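Local atomic coordinates of lipoxygenase (Cyanothece sp., PDB entry 5EK8), a protein that probably oxygenates polyunsaturated fatty acids with molecular oxygen at a non-heme iron centre, as a lipoxygenase of 9R specificity. Residues Arg253-Met258 with Gln444-Asp449; Met308-Ser313 with Arg328-Pro333; Phe346-Leu351 with Ala585-Ala590; Arg486-Asp491 with Arg539-Ser544. One frame throughout, in Å; residues are numbered along the deposited sequence.

Contact 1. Residues Arg253-Met258 with Gln444-Asp449; sequences RVLNGM and QPICDD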
loop_
_atom_site.group_PDB
_atom_site.type_symbol
_atom_site.label_atom_id
_atom_site.label_comp_id
_atom_site.label_asym_id
_atom_site.label_seq_id
_atom_site.Cartn_x
_atom_site.Cartn_y
_atom_site.Cartn_z
ATOM N N ARG A 253 22.823 -6.925 0.178
ATOM C CA ARG A 253 21.378 -7.105 0.293
ATOM C C ARG A 253 20.857 -6.605 1.630
ATOM O O ARG A 253 19.686 -6.244 1.750
ATOM C CB ARG A 253 20.996 -8.570 0.091
ATOM C CG ARG A 253 21.324 -9.090 -1.299
ATOM C CD ARG A 253 20.961 -8.079 -2.384
ATOM N NE ARG A 253 19.521 -8.013 -2.622
ATOM C CZ ARG A 253 18.942 -7.187 -3.489
ATOM N NH1 ARG A 253 17.624 -7.199 -3.645
ATOM N NH2 ARG A 253 19.680 -6.345 -4.197
ATOM N N VAL A 254 21.722 -6.585 2.638
ATOM C CA VAL A 254 21.365 -5.940 3.892
ATOM C C VAL A 254 21.137 -4.453 3.634
ATOM O O VAL A 254 20.184 -3.854 4.141
ATOM C CB VAL A 254 22.451 -6.136 4.967
ATOM C CG1 VAL A 254 22.333 -5.079 6.057
ATOM C CG2 VAL A 254 22.354 -7.533 5.563
ATOM N N LEU A 255 22.008 -3.873 2.810
ATOM C CA LEU A 255 21.941 -2.448 2.488
ATOM C C LEU A 255 20.796 -2.080 1.548
ATOM O O LEU A 255 20.047 -1.135 1.805
ATOM C CB LEU A 255 23.256 -1.983 1.862
ATOM C CG LEU A 255 24.425 -1.702 2.803
ATOM C CD1 LEU A 255 25.649 -1.305 1.993
ATOM C CD2 LEU A 255 24.065 -0.622 3.824
ATOM N N ASN A 256 20.664 -2.826 0.460
ATOM C CA ASN A 256 19.821 -2.387 -0.644
ATOM C C ASN A 256 18.716 -3.359 -1.027
ATOM O O ASN A 256 17.967 -3.105 -1.969
ATOM C CB ASN A 256 20.695 -2.109 -1.860
ATOM C CG ASN A 256 21.865 -1.204 -1.532
ATOM O OD1 ASN A 256 21.682 -0.093 -1.035
ATOM N ND2 ASN A 256 23.077 -1.687 -1.789
ATOM N N GLY A 257 18.603 -4.454 -0.280
ATOM C CA GLY A 257 17.624 -5.487 -0.571
ATOM C C GLY A 257 16.183 -5.084 -0.317
ATOM O O GLY A 257 15.892 -3.915 -0.054
ATOM N N MET A 258 15.286 -6.068 -0.405
ATOM C CA MET A 258 13.850 -5.875 -0.188
ATOM C C MET A 258 13.591 -5.160 1.125
ATOM O O MET A 258 12.774 -4.242 1.201
ATOM C CB MET A 258 13.119 -7.219 -0.200
ATOM C CG MET A 258 11.609 -7.108 -0.177
ATOM S SD MET A 258 10.824 -8.476 0.694
ATOM C CE MET A 258 11.454 -8.222 2.353
ATOM N N GLN A 444 20.556 8.782 4.930
ATOM C CA GLN A 444 21.729 9.181 4.158
ATOM C C GLN A 444 22.646 7.985 3.892
ATOM O O GLN A 444 22.678 7.037 4.681
ATOM C CB GLN A 444 22.492 10.291 4.884
ATOM C CG GLN A 444 21.742 11.608 4.942
ATOM C CD GLN A 444 21.349 12.113 3.567
ATOM O OE1 GLN A 444 22.101 11.975 2.602
ATOM N NE2 GLN A 444 20.159 12.696 3.468
ATOM N N PRO A 445 23.385 8.021 2.768
ATOM C CA PRO A 445 24.250 6.907 2.367
ATOM C C PRO A 445 25.392 6.649 3.342
ATOM O O PRO A 445 26.198 7.545 3.584
ATOM C CB PRO A 445 24.795 7.358 1.007
ATOM C CG PRO A 445 23.822 8.370 0.519
ATOM C CD PRO A 445 23.362 9.082 1.746
ATOM N N ILE A 446 25.451 5.440 3.889
ATOM C CA ILE A 446 26.581 5.028 4.709
ATOM C C ILE A 446 27.862 4.971 3.882
ATOM O O ILE A 446 28.919 5.413 4.331
ATOM C CB ILE A 446 26.351 3.648 5.349
ATOM C CG1 ILE A 446 25.016 3.605 6.092
ATOM C CG2 ILE A 446 27.503 3.294 6.278
ATOM C CD1 ILE A 446 24.808 2.323 6.862
ATOM N N CYS A 447 27.760 4.420 2.674
ATOM C CA CYS A 447 28.916 4.264 1.797
ATOM C C CYS A 447 28.525 4.314 0.319
ATOM O O CYS A 447 27.355 4.491 -0.014
ATOM C CB CYS A 447 29.632 2.950 2.101
ATOM S SG CYS A 447 28.558 1.503 2.016
ATOM N N ASP A 448 29.511 4.156 -0.560
ATOM C CA ASP A 448 29.280 4.208 -2.002
ATOM C C ASP A 448 28.392 3.070 -2.497
ATOM O O ASP A 448 27.626 3.246 -3.444
ATOM C CB ASP A 448 30.612 4.191 -2.754
ATOM C CG ASP A 448 31.248 5.561 -2.832
ATOM O OD1 ASP A 448 30.492 6.546 -2.967
ATOM O OD2 ASP A 448 32.492 5.652 -2.756
ATOM N N ASP A 449 28.496 1.910 -1.855
ATOM C CA ASP A 449 27.691 0.750 -2.227
ATOM C C ASP A 449 26.256 0.857 -1.717
ATOM O O ASP A 449 25.408 0.025 -2.045
ATOM C CB ASP A 449 28.332 -0.539 -1.702
ATOM C CG ASP A 449 29.494 -1.012 -2.563
ATOM O OD1 ASP A 449 29.973 -0.232 -3.413
ATOM O OD2 ASP A 449 29.933 -2.168 -2.386
#
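The amide of Asn256 reaches across to the loop 444-449, where its ND2 donates to Asp449 O at 2.9 Å. The bond is fairly straight, with 154° at the hydrogen, and it meets the oxygen in the carbonyl plane, although the acceptor is tilted slightly from the plane of the amide itself. With CG turned away from the carbonyl carbon and lying beside the backbone N (chi1 -50°), the amide projects from the last turn of its helix toward the loop. Its other end is also used: OD1 accepts from the backbone N of Tyr452, near the start of helix 451-473, so the two ends have different partners, which probably fixes which way round the amide sits. The carboxylate of Asp449 takes no part in this bond and instead makes a salt bridge with Lys303. Next to the polar link, Leu255 supplies the apolar part with its two methyl branches. CD1 meets Cys447 SG at 4.0 Å, while CD2 approaches Ile446 CD1 more loosely, at 4.3 Å. His450 lies against both Leu255 and Asn256. Gly257 then leaves the helical conformation, its N still donating to Arg253 O at 2.9 Å as the final turn closes. The arrangement illustrates a helix terminus joined to an interhelical loop by an asparagine: the end of helix 247-256 is fixed to the connection between helices 421-432 and 451-473.

Contact 2. Residues Met308-Ser313 with Arg328-Pro333; sequences MITIQS and REVYTP
Ile309 and Tyr331 exchange both of their backbone hydrogen bonds, Ile309 N to Tyr331 O and Tyr331 N to Ile309 O, each at 2.9 Å. Ile311 and Glu329 repeat the antiparallel hydrogen-bonded pairing, and Thr310 faces Val330 as the non-hydrogen-bonded pair between them. On the side of Thr310 and Val330, Met308 SD lies 3.8 Å from Val330 CG1. Further along, the side chains of Gln312 and Arg328 cross at a slant, CB to CB at 3.7 Å, and Gln312 NE2 sits above the centre of the guanidinium, whose NH1 pairs with Glu294. On the other face, Ile311 CD1 comes to within 4.2 Å of Tyr331 CE2, the two side chains crossing at about a right angle. The ring is positioned from its own strand: Tyr331 OH donates to Glu329 OE1 at 2.8 Å, approaching from above the carboxylate plane. Were Glu329 an alanine, the tyrosine hydroxyl would probably lose this acceptor and the ring would be less restrained in rotation. The two strands form an antiparallel hairpin with a long connection, in which 329-331 is an outermost strand of the sheet; 303-313 pairs on its other side with 291-300, and Ile309 and Ile311 pack onto helix 337-377.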
loop_
_atom_site.group_PDB
_atom_site.type_symbol
_atom_site.label_atom_id
_atom_site.label_comp_id
_atom_site.label_asym_id
_atom_site.label_seq_id
_atom_site.Cartn_x
_atom_site.Cartn_y
_atom_site.Cartn_z
ATOM N N MET A 308 30.251 -10.371 12.867
ATOM C CA MET A 308 29.618 -11.537 13.481
ATOM C C MET A 308 28.100 -11.495 13.365
ATOM O O MET A 308 27.525 -10.497 12.956
ATOM C CB MET A 308 30.012 -11.670 14.956
ATOM C CG MET A 308 29.460 -10.587 15.869
ATOM S SD MET A 308 29.819 -10.933 17.609
ATOM C CE MET A 308 31.612 -10.979 17.605
ATOM N N ILE A 309 27.468 -12.609 13.705
ATOM C CA ILE A 309 26.022 -12.713 13.768
ATOM C C ILE A 309 25.720 -13.514 15.012
ATOM O O ILE A 309 26.234 -14.620 15.191
ATOM C CB ILE A 309 25.401 -13.415 12.528
ATOM C CG1 ILE A 309 25.672 -12.629 11.244
ATOM C CG2 ILE A 309 23.897 -13.616 12.709
ATOM C CD1 ILE A 309 25.138 -13.304 10.010
ATOM N N THR A 310 24.911 -12.941 15.891
ATOM C CA THR A 310 24.498 -13.647 17.084
ATOM C C THR A 310 23.067 -14.125 16.909
ATOM O O THR A 310 22.226 -13.430 16.318
ATOM C CB THR A 310 24.615 -12.770 18.337
ATOM O OG1 THR A 310 23.540 -11.819 18.363
ATOM C CG2 THR A 310 25.947 -12.046 18.342
ATOM N N ILE A 311 22.806 -15.325 17.410
ATOM C CA ILE A 311 21.484 -15.919 17.292
ATOM C C ILE A 311 21.004 -16.447 18.640
ATOM O O ILE A 311 21.656 -17.281 19.266
ATOM C CB ILE A 311 21.463 -17.070 16.263
ATOM C CG1 ILE A 311 21.846 -16.564 14.870
ATOM C CG2 ILE A 311 20.089 -17.720 16.225
ATOM C CD1 ILE A 311 21.915 -17.666 13.817
ATOM N N GLN A 312 19.857 -15.952 19.086
ATOM C CA GLN A 312 19.270 -16.443 20.323
ATOM C C GLN A 312 17.846 -16.918 20.059
ATOM O O GLN A 312 16.968 -16.119 19.748
ATOM C CB GLN A 312 19.300 -15.359 21.398
ATOM C CG GLN A 312 18.950 -15.873 22.767
ATOM C CD GLN A 312 19.111 -14.831 23.839
ATOM O OE1 GLN A 312 19.482 -15.153 24.961
ATOM N NE2 GLN A 312 18.839 -13.570 23.502
ATOM N N SER A 313 17.619 -18.219 20.183
ATOM C CA SER A 313 16.375 -18.806 19.697
ATOM C C SER A 313 15.389 -19.174 20.801
ATOM O O SER A 313 15.775 -19.536 21.913
ATOM C CB SER A 313 16.682 -20.047 18.852
ATOM O OG SER A 313 17.568 -19.731 17.794
ATOM N N ARG A 328 22.227 -17.589 23.860
ATOM C CA ARG A 328 22.624 -16.925 22.622
ATOM C C ARG A 328 23.933 -17.522 22.131
ATOM O O ARG A 328 24.816 -17.854 22.921
ATOM C CB ARG A 328 22.755 -15.409 22.815
ATOM C CG ARG A 328 24.139 -14.920 23.229
ATOM C CD ARG A 328 24.090 -13.475 23.697
ATOM N NE ARG A 328 23.276 -12.652 22.807
ATOM C CZ ARG A 328 22.646 -11.544 23.183
ATOM N NH1 ARG A 328 21.922 -10.860 22.304
ATOM N NH2 ARG A 328 22.734 -11.124 24.440
ATOM N N GLU A 329 24.027 -17.689 20.816
ATOM C CA GLU A 329 25.207 -18.243 20.174
ATOM C C GLU A 329 25.848 -17.161 19.323
ATOM O O GLU A 329 25.174 -16.203 18.924
ATOM C CB GLU A 329 24.842 -19.452 19.314
ATOM C CG GLU A 329 23.841 -20.402 19.949
ATOM C CD GLU A 329 22.960 -21.097 18.914
ATOM O OE1 GLU A 329 22.917 -20.625 17.754
ATOM O OE2 GLU A 329 22.312 -22.112 19.260
ATOM N N VAL A 330 27.141 -17.320 19.050
ATOM C CA VAL A 330 27.912 -16.336 18.294
ATOM C C VAL A 330 28.593 -16.969 17.083
ATOM O O VAL A 330 29.190 -18.042 17.188
ATOM C CB VAL A 330 28.980 -15.669 19.186
ATOM C CG1 VAL A 330 29.736 -14.603 18.419
ATOM C CG2 VAL A 330 28.331 -15.065 20.411
ATOM N N TYR A 331 28.510 -16.303 15.934
ATOM C CA TYR A 331 29.092 -16.844 14.712
ATOM C C TYR A 331 29.896 -15.800 13.943
ATOM O O TYR A 331 29.406 -14.717 13.655
ATOM C CB TYR A 331 27.991 -17.435 13.825
ATOM C CG TYR A 331 27.231 -18.551 14.507
ATOM C CD1 TYR A 331 27.800 -19.808 14.662
ATOM C CD2 TYR A 331 25.955 -18.340 15.015
ATOM C CE1 TYR A 331 27.117 -20.827 15.298
ATOM C CE2 TYR A 331 25.264 -19.356 15.654
ATOM C CZ TYR A 331 25.850 -20.596 15.792
ATOM O OH TYR A 331 25.170 -21.612 16.424
ATOM N N THR A 332 31.138 -16.144 13.616
ATOM C CA THR A 332 32.028 -15.263 12.865
ATOM C C THR A 332 32.226 -15.802 11.440
ATOM O O THR A 332 31.935 -16.970 11.178
ATOM C CB THR A 332 33.384 -15.122 13.583
ATOM O OG1 THR A 332 34.067 -16.384 13.593
ATOM C CG2 THR A 332 33.168 -14.655 15.003
ATOM N N PRO A 333 32.715 -14.958 10.510
ATOM C CA PRO A 333 32.863 -15.396 9.113
ATOM C C PRO A 333 33.820 -16.568 8.883
ATOM O O PRO A 333 33.970 -16.991 7.739
ATOM C CB PRO A 333 33.397 -14.142 8.414
ATOM C CG PRO A 333 32.889 -13.021 9.229
ATOM C CD PRO A 333 32.942 -13.509 10.644
#

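Contact 3. Residues Phe346-Leu351 with Ala585-Ala590; sequences FRTAAL and AYNSLA
Arg347 and Tyr586 begin the contact between the long core helix 337-377 of the lipoxygenase fold, which carries the iron ligands His359 and His364 further along, and the loop 585-590. Polar contacts come first. Arg347 NE donates to Tyr586 O at 2.8 Å, with 155° at the hydrogen. Within the loop, Ser588 OG donates to Ala590 O, tying the chain back on itself, while Asn587 ND2 is satisfied by Glu580 O. The aromatic part involves the same arginine: a CH-pi contact places Arg347 CD over the face of the Tyr586 ring, 3.6 Å from its centroid, and the guanidinium follows, offset toward the ring's rim near CE1, its plane 11° from the ring's. The bend in the arginine chain at chi3 (-63°) lets one arginine lie over the ring and also bond the backbone O of the same tyrosine. A CA-H...O contact joins Thr348 CA to Ser588 O, 3.3 Å between the two heavy atoms, whereas the threonine hydroxyl turns back to Ile345 O of its own helix. Apolar packing closes the account one turn further on, where two leucines cross at about a right angle and Leu351 CD2 rests 3.7 Å from Leu589 CD2.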
loop_
_atom_site.group_PDB
_atom_site.type_symbol
_atom_site.label_atom_id
_atom_site.label_comp_id
_atom_site.label_asym_id
_atom_site.label_seq_id
_atom_site.Cartn_x
_atom_site.Cartn_y
_atom_site.Cartn_z
ATOM N N PHE A 346 19.446 -14.969 9.515
ATOM C CA PHE A 346 19.308 -13.522 9.451
ATOM C C PHE A 346 18.457 -13.114 8.261
ATOM O O PHE A 346 17.554 -12.290 8.400
ATOM C CB PHE A 346 20.667 -12.834 9.356
ATOM C CG PHE A 346 20.575 -11.333 9.343
ATOM C CD1 PHE A 346 20.549 -10.622 10.531
ATOM C CD2 PHE A 346 20.500 -10.635 8.151
ATOM C CE1 PHE A 346 20.455 -9.240 10.528
ATOM C CE2 PHE A 346 20.406 -9.256 8.142
ATOM C CZ PHE A 346 20.388 -8.558 9.332
ATOM N N ARG A 347 18.754 -13.688 7.095
ATOM C CA ARG A 347 18.008 -13.368 5.878
ATOM C C ARG A 347 16.507 -13.583 6.044
ATOM O O ARG A 347 15.699 -12.783 5.574
ATOM C CB ARG A 347 18.509 -14.201 4.699
ATOM C CG ARG A 347 19.665 -13.586 3.953
ATOM C CD ARG A 347 19.812 -14.233 2.591
ATOM N NE ARG A 347 20.140 -15.656 2.670
ATOM C CZ ARG A 347 21.374 -16.130 2.803
ATOM N NH1 ARG A 347 22.403 -15.293 2.877
ATOM N NH2 ARG A 347 21.581 -17.438 2.868
ATOM N N THR A 348 16.141 -14.669 6.715
ATOM C CA THR A 348 14.733 -15.002 6.892
ATOM C C THR A 348 14.062 -14.050 7.877
ATOM O O THR A 348 12.921 -13.614 7.660
ATOM C CB THR A 348 14.554 -16.444 7.383
ATOM O OG1 THR A 348 15.296 -16.628 8.595
ATOM C CG2 THR A 348 15.047 -17.427 6.334
ATOM N N ALA A 349 14.760 -13.728 8.961
ATOM C CA ALA A 349 14.219 -12.746 9.901
ATOM C C ALA A 349 14.016 -11.409 9.187
ATOM O O ALA A 349 13.014 -10.717 9.400
ATOM C CB ALA A 349 15.131 -12.584 11.107
ATOM N N ALA A 350 14.957 -11.074 8.310
ATOM C CA ALA A 350 14.912 -9.820 7.572
ATOM C C ALA A 350 13.804 -9.833 6.529
ATOM O O ALA A 350 13.259 -8.785 6.187
ATOM C CB ALA A 350 16.252 -9.542 6.916
ATOM N N LEU A 351 13.468 -11.016 6.028
ATOM C CA LEU A 351 12.444 -11.120 4.997
ATOM C C LEU A 351 11.060 -11.022 5.623
ATOM O O LEU A 351 10.189 -10.315 5.114
ATOM C CB LEU A 351 12.571 -12.424 4.205
ATOM C CG LEU A 351 11.654 -12.505 2.979
ATOM C CD1 LEU A 351 12.252 -11.729 1.832
ATOM C CD2 LEU A 351 11.388 -13.943 2.564
ATOM N N ALA A 585 16.001 -22.119 -1.192
ATOM C CA ALA A 585 17.230 -22.493 -0.502
ATOM C C ALA A 585 17.915 -21.276 0.125
ATOM O O ALA A 585 18.660 -21.390 1.102
ATOM C CB ALA A 585 18.174 -23.198 -1.457
ATOM N N TYR A 586 17.649 -20.110 -0.451
ATOM C CA TYR A 586 18.347 -18.886 -0.085
ATOM C C TYR A 586 17.575 -18.071 0.947
ATOM O O TYR A 586 18.167 -17.376 1.780
ATOM C CB TYR A 586 18.600 -18.052 -1.342
ATOM C CG TYR A 586 19.171 -16.680 -1.088
ATOM C CD1 TYR A 586 20.500 -16.513 -0.722
ATOM C CD2 TYR A 586 18.383 -15.546 -1.225
ATOM C CE1 TYR A 586 21.025 -15.251 -0.491
ATOM C CE2 TYR A 586 18.898 -14.282 -1.003
ATOM C CZ TYR A 586 20.219 -14.138 -0.640
ATOM O OH TYR A 586 20.729 -12.879 -0.409
ATOM N N ASN A 587 16.253 -18.169 0.896
ATOM C CA ASN A 587 15.420 -17.365 1.771
ATOM C C ASN A 587 13.992 -17.874 1.917
ATOM O O ASN A 587 13.462 -18.540 1.032
ATOM C CB ASN A 587 15.392 -15.924 1.270
ATOM C CG ASN A 587 15.458 -14.920 2.402
ATOM O OD1 ASN A 587 15.245 -15.273 3.561
ATOM N ND2 ASN A 587 15.754 -13.664 2.075
ATOM N N SER A 588 13.387 -17.562 3.058
ATOM C CA SER A 588 11.982 -17.858 3.305
ATOM C C SER A 588 11.460 -16.963 4.429
ATOM O O SER A 588 12.218 -16.196 5.029
ATOM C CB SER A 588 11.787 -19.333 3.653
ATOM O OG SER A 588 12.660 -19.725 4.694
ATOM N N LEU A 589 10.165 -17.051 4.709
ATOM C CA LEU A 589 9.571 -16.227 5.754
ATOM C C LEU A 589 9.782 -16.849 7.128
ATOM O O LEU A 589 9.502 -16.217 8.150
ATOM C CB LEU A 589 8.081 -16.013 5.485
ATOM C CG LEU A 589 7.767 -15.159 4.254
ATOM C CD1 LEU A 589 6.278 -15.185 3.931
ATOM C CD2 LEU A 589 8.234 -13.733 4.473
ATOM N N ALA A 590 10.297 -18.077 7.144
ATOM C CA ALA A 590 10.581 -18.788 8.387
ATOM C C ALA A 590 11.380 -20.064 8.143
ATOM O O ALA A 590 11.523 -20.511 7.006
ATOM C CB ALA A 590 9.284 -19.120 9.119
#

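Contact 4. Residues Arg486-Asp491 with Arg539-Ser544; sequences RRFSED and RPITNS
Ser489 turns its hydroxyl into the loop 539-544, joining helix 482-495 of the largely helical lipoxygenase domain to the segment leading into helix 549-574, which bears the iron ligands His570 and Asn574. With OG swung opposite its own backbone N (chi1 171°), the oxygen accepts from Ile541 N at 3.0 Å and donates weakly to Thr542 O at 3.3 Å, thus serving both a donor and an acceptor of the loop backbone. One turn earlier, Arg486 reaches out with its chain extended from CG to NE, and the carbonyl oxygen of Asn543 comes over the face of its guanidinium. Asn543 O lies 3.0 Å from the guanidinium plane, over its centre, and its angles to NH1 and NH2 are poor for hydrogen bonds. The arginine is steadied from within the helix by a salt bridge to Glu490, whose NE-H...OE1 bond, 3.0 Å from NE to OE1, is bent and weak; Arg487 NH1 shares the same carboxylate oxygen, while OE2 pairs with Lys66. With a leucine in place of Arg486, Glu490 would probably keep one positive mate fewer and the Asn543 carbonyl would lose the cationic group beside it. Thr542 CG2 lies against the helix backbone, 3.6 Å from Arg486 CA, its hydroxyl bonded to Trp482. On the more apolar side, Phe488 and Ile541 approach obliquely, bringing Ile541 CD1 to 3.7 Å from Phe488 CE2.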
loop_
_atom_site.group_PDB
_atom_site.type_symbol
_atom_site.label_atom_id
_atom_site.label_comp_id
_atom_site.label_asym_id
_atom_site.label_seq_id
_atom_site.Cartn_x
_atom_site.Cartn_y
_atom_site.Cartn_z
ATOM N N ARG A 486 -8.030 21.669 5.040
ATOM C CA ARG A 486 -8.338 21.553 6.460
ATOM C C ARG A 486 -9.146 20.293 6.759
ATOM O O ARG A 486 -8.836 19.572 7.704
ATOM C CB ARG A 486 -9.091 22.782 6.970
ATOM C CG ARG A 486 -9.339 22.735 8.472
ATOM C CD ARG A 486 -9.970 24.006 9.015
ATOM N NE ARG A 486 -10.086 23.944 10.470
ATOM C CZ ARG A 486 -10.416 24.970 11.246
ATOM N NH1 ARG A 486 -10.668 26.160 10.717
ATOM N NH2 ARG A 486 -10.492 24.804 12.558
ATOM N N ARG A 487 -10.181 20.031 5.965
ATOM C CA ARG A 487 -11.004 18.836 6.167
ATOM C C ARG A 487 -10.177 17.566 5.991
ATOM O O ARG A 487 -10.356 16.583 6.715
ATOM C CB ARG A 487 -12.193 18.835 5.209
ATOM C CG ARG A 487 -13.177 19.954 5.484
ATOM C CD ARG A 487 -13.728 19.858 6.901
ATOM N NE ARG A 487 -14.467 21.058 7.276
ATOM C CZ ARG A 487 -13.936 22.085 7.930
ATOM N NH1 ARG A 487 -12.660 22.051 8.288
ATOM N NH2 ARG A 487 -14.678 23.143 8.229
ATOM N N PHE A 488 -9.271 17.614 5.020
ATOM C CA PHE A 488 -8.294 16.561 4.755
ATOM C C PHE A 488 -7.454 16.274 6.004
ATOM O O PHE A 488 -7.386 15.133 6.494
ATOM C CB PHE A 488 -7.415 16.995 3.571
ATOM C CG PHE A 488 -6.293 16.052 3.236
ATOM C CD1 PHE A 488 -6.548 14.768 2.787
ATOM C CD2 PHE A 488 -4.977 16.473 3.323
ATOM C CE1 PHE A 488 -5.505 13.908 2.454
ATOM C CE2 PHE A 488 -3.931 15.620 2.994
ATOM C CZ PHE A 488 -4.196 14.335 2.557
ATOM N N SER A 489 -6.838 17.331 6.523
ATOM C CA SER A 489 -6.031 17.259 7.733
ATOM C C SER A 489 -6.820 16.671 8.907
ATOM O O SER A 489 -6.355 15.755 9.594
ATOM C CB SER A 489 -5.508 18.656 8.085
ATOM O OG SER A 489 -4.887 18.678 9.357
ATOM N N GLU A 490 -8.020 17.202 9.120
ATOM C CA GLU A 490 -8.871 16.787 10.227
ATOM C C GLU A 490 -9.234 15.313 10.134
ATOM O O GLU A 490 -9.175 14.603 11.126
ATOM C CB GLU A 490 -10.138 17.642 10.278
ATOM C CG GLU A 490 -9.891 19.077 10.715
ATOM C CD GLU A 490 -11.142 19.926 10.668
ATOM O OE1 GLU A 490 -11.028 21.162 10.818
ATOM O OE2 GLU A 490 -12.240 19.359 10.480
ATOM N N ASP A 491 -9.598 14.851 8.941
ATOM C CA ASP A 491 -9.909 13.437 8.745
ATOM C C ASP A 491 -8.695 12.559 9.053
ATOM O O ASP A 491 -8.814 11.529 9.740
ATOM C CB ASP A 491 -10.402 13.191 7.319
ATOM C CG ASP A 491 -11.921 13.150 7.227
ATOM O OD1 ASP A 491 -12.446 12.972 6.106
ATOM O OD2 ASP A 491 -12.589 13.282 8.274
ATOM N N ARG A 539 0.127 14.121 12.695
ATOM C CA ARG A 539 0.094 15.537 13.025
ATOM C C ARG A 539 -0.742 16.323 12.016
ATOM O O ARG A 539 -0.731 16.011 10.824
ATOM C CB ARG A 539 1.516 16.091 13.091
ATOM C CG ARG A 539 2.362 15.456 14.187
ATOM C CD ARG A 539 3.756 16.061 14.228
ATOM N NE ARG A 539 4.568 15.511 15.309
ATOM C CZ ARG A 539 5.326 14.427 15.199
ATOM N NH1 ARG A 539 5.383 13.764 14.049
ATOM N NH2 ARG A 539 6.030 14.003 16.242
ATOM N N PRO A 540 -1.479 17.343 12.493
ATOM C CA PRO A 540 -2.321 18.161 11.610
ATOM C C PRO A 540 -1.527 19.062 10.663
ATOM O O PRO A 540 -0.556 19.698 11.070
ATOM C CB PRO A 540 -3.132 19.007 12.593
ATOM C CG PRO A 540 -2.276 19.086 13.805
ATOM C CD PRO A 540 -1.590 17.761 13.902
ATOM N N ILE A 541 -1.951 19.097 9.403
ATOM C CA ILE A 541 -1.349 19.954 8.388
ATOM C C ILE A 541 -1.765 21.401 8.622
ATOM O O ILE A 541 -0.961 22.327 8.505
ATOM C CB ILE A 541 -1.767 19.512 6.964
ATOM C CG1 ILE A 541 -1.218 18.114 6.657
ATOM C CG2 ILE A 541 -1.313 20.524 5.919
ATOM C CD1 ILE A 541 -1.833 17.469 5.436
ATOM N N THR A 542 -3.034 21.587 8.964
ATOM C CA THR A 542 -3.559 22.919 9.196
ATOM C C THR A 542 -4.773 22.882 10.122
ATOM O O THR A 542 -5.419 21.845 10.281
ATOM C CB THR A 542 -3.939 23.594 7.868
ATOM O OG1 THR A 542 -4.327 24.955 8.110
ATOM C CG2 THR A 542 -5.079 22.842 7.209
ATOM N N ASN A 543 -5.067 24.017 10.746
ATOM C CA ASN A 543 -6.253 24.152 11.581
ATOM C C ASN A 543 -6.932 25.489 11.332
ATOM O O ASN A 543 -7.675 25.984 12.176
ATOM C CB ASN A 543 -5.902 24.006 13.065
ATOM C CG ASN A 543 -5.950 22.560 13.542
ATOM O OD1 ASN A 543 -4.964 22.035 14.064
ATOM N ND2 ASN A 543 -7.104 21.909 13.365
ATOM N N SER A 544 -6.654 26.072 10.171
ATOM C CA SER A 544 -7.250 27.344 9.779
ATOM C C SER A 544 -7.859 27.252 8.380
ATOM O O SER A 544 -7.554 26.333 7.614
ATOM C CB SER A 544 -6.210 28.465 9.842
ATOM O OG SER A 544 -4.920 27.985 9.511
#

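In the fold
Contacts 1, 2 and 3 gather on one side of the chain, their centres 16 to 22 Å apart, whereas contact 4 stands about 41 Å from contact 3, across the chain's centre. Val254 on Phe346 joins helices 247-256 and 337-377 where contacts 1 and 3 touch, and Met258, just past the first helix, packs on Leu351. The segments of these two contacts alternate along the chain; contact 2 is nested inside the loop closed by contact 1, and contact 4 inside that of contact 3. Strand 329-331 of contact 2 leads into helix 337-377 of contact 3. The loop of contact 4 runs into helix 549-574, and both of these helices carry iron ligands.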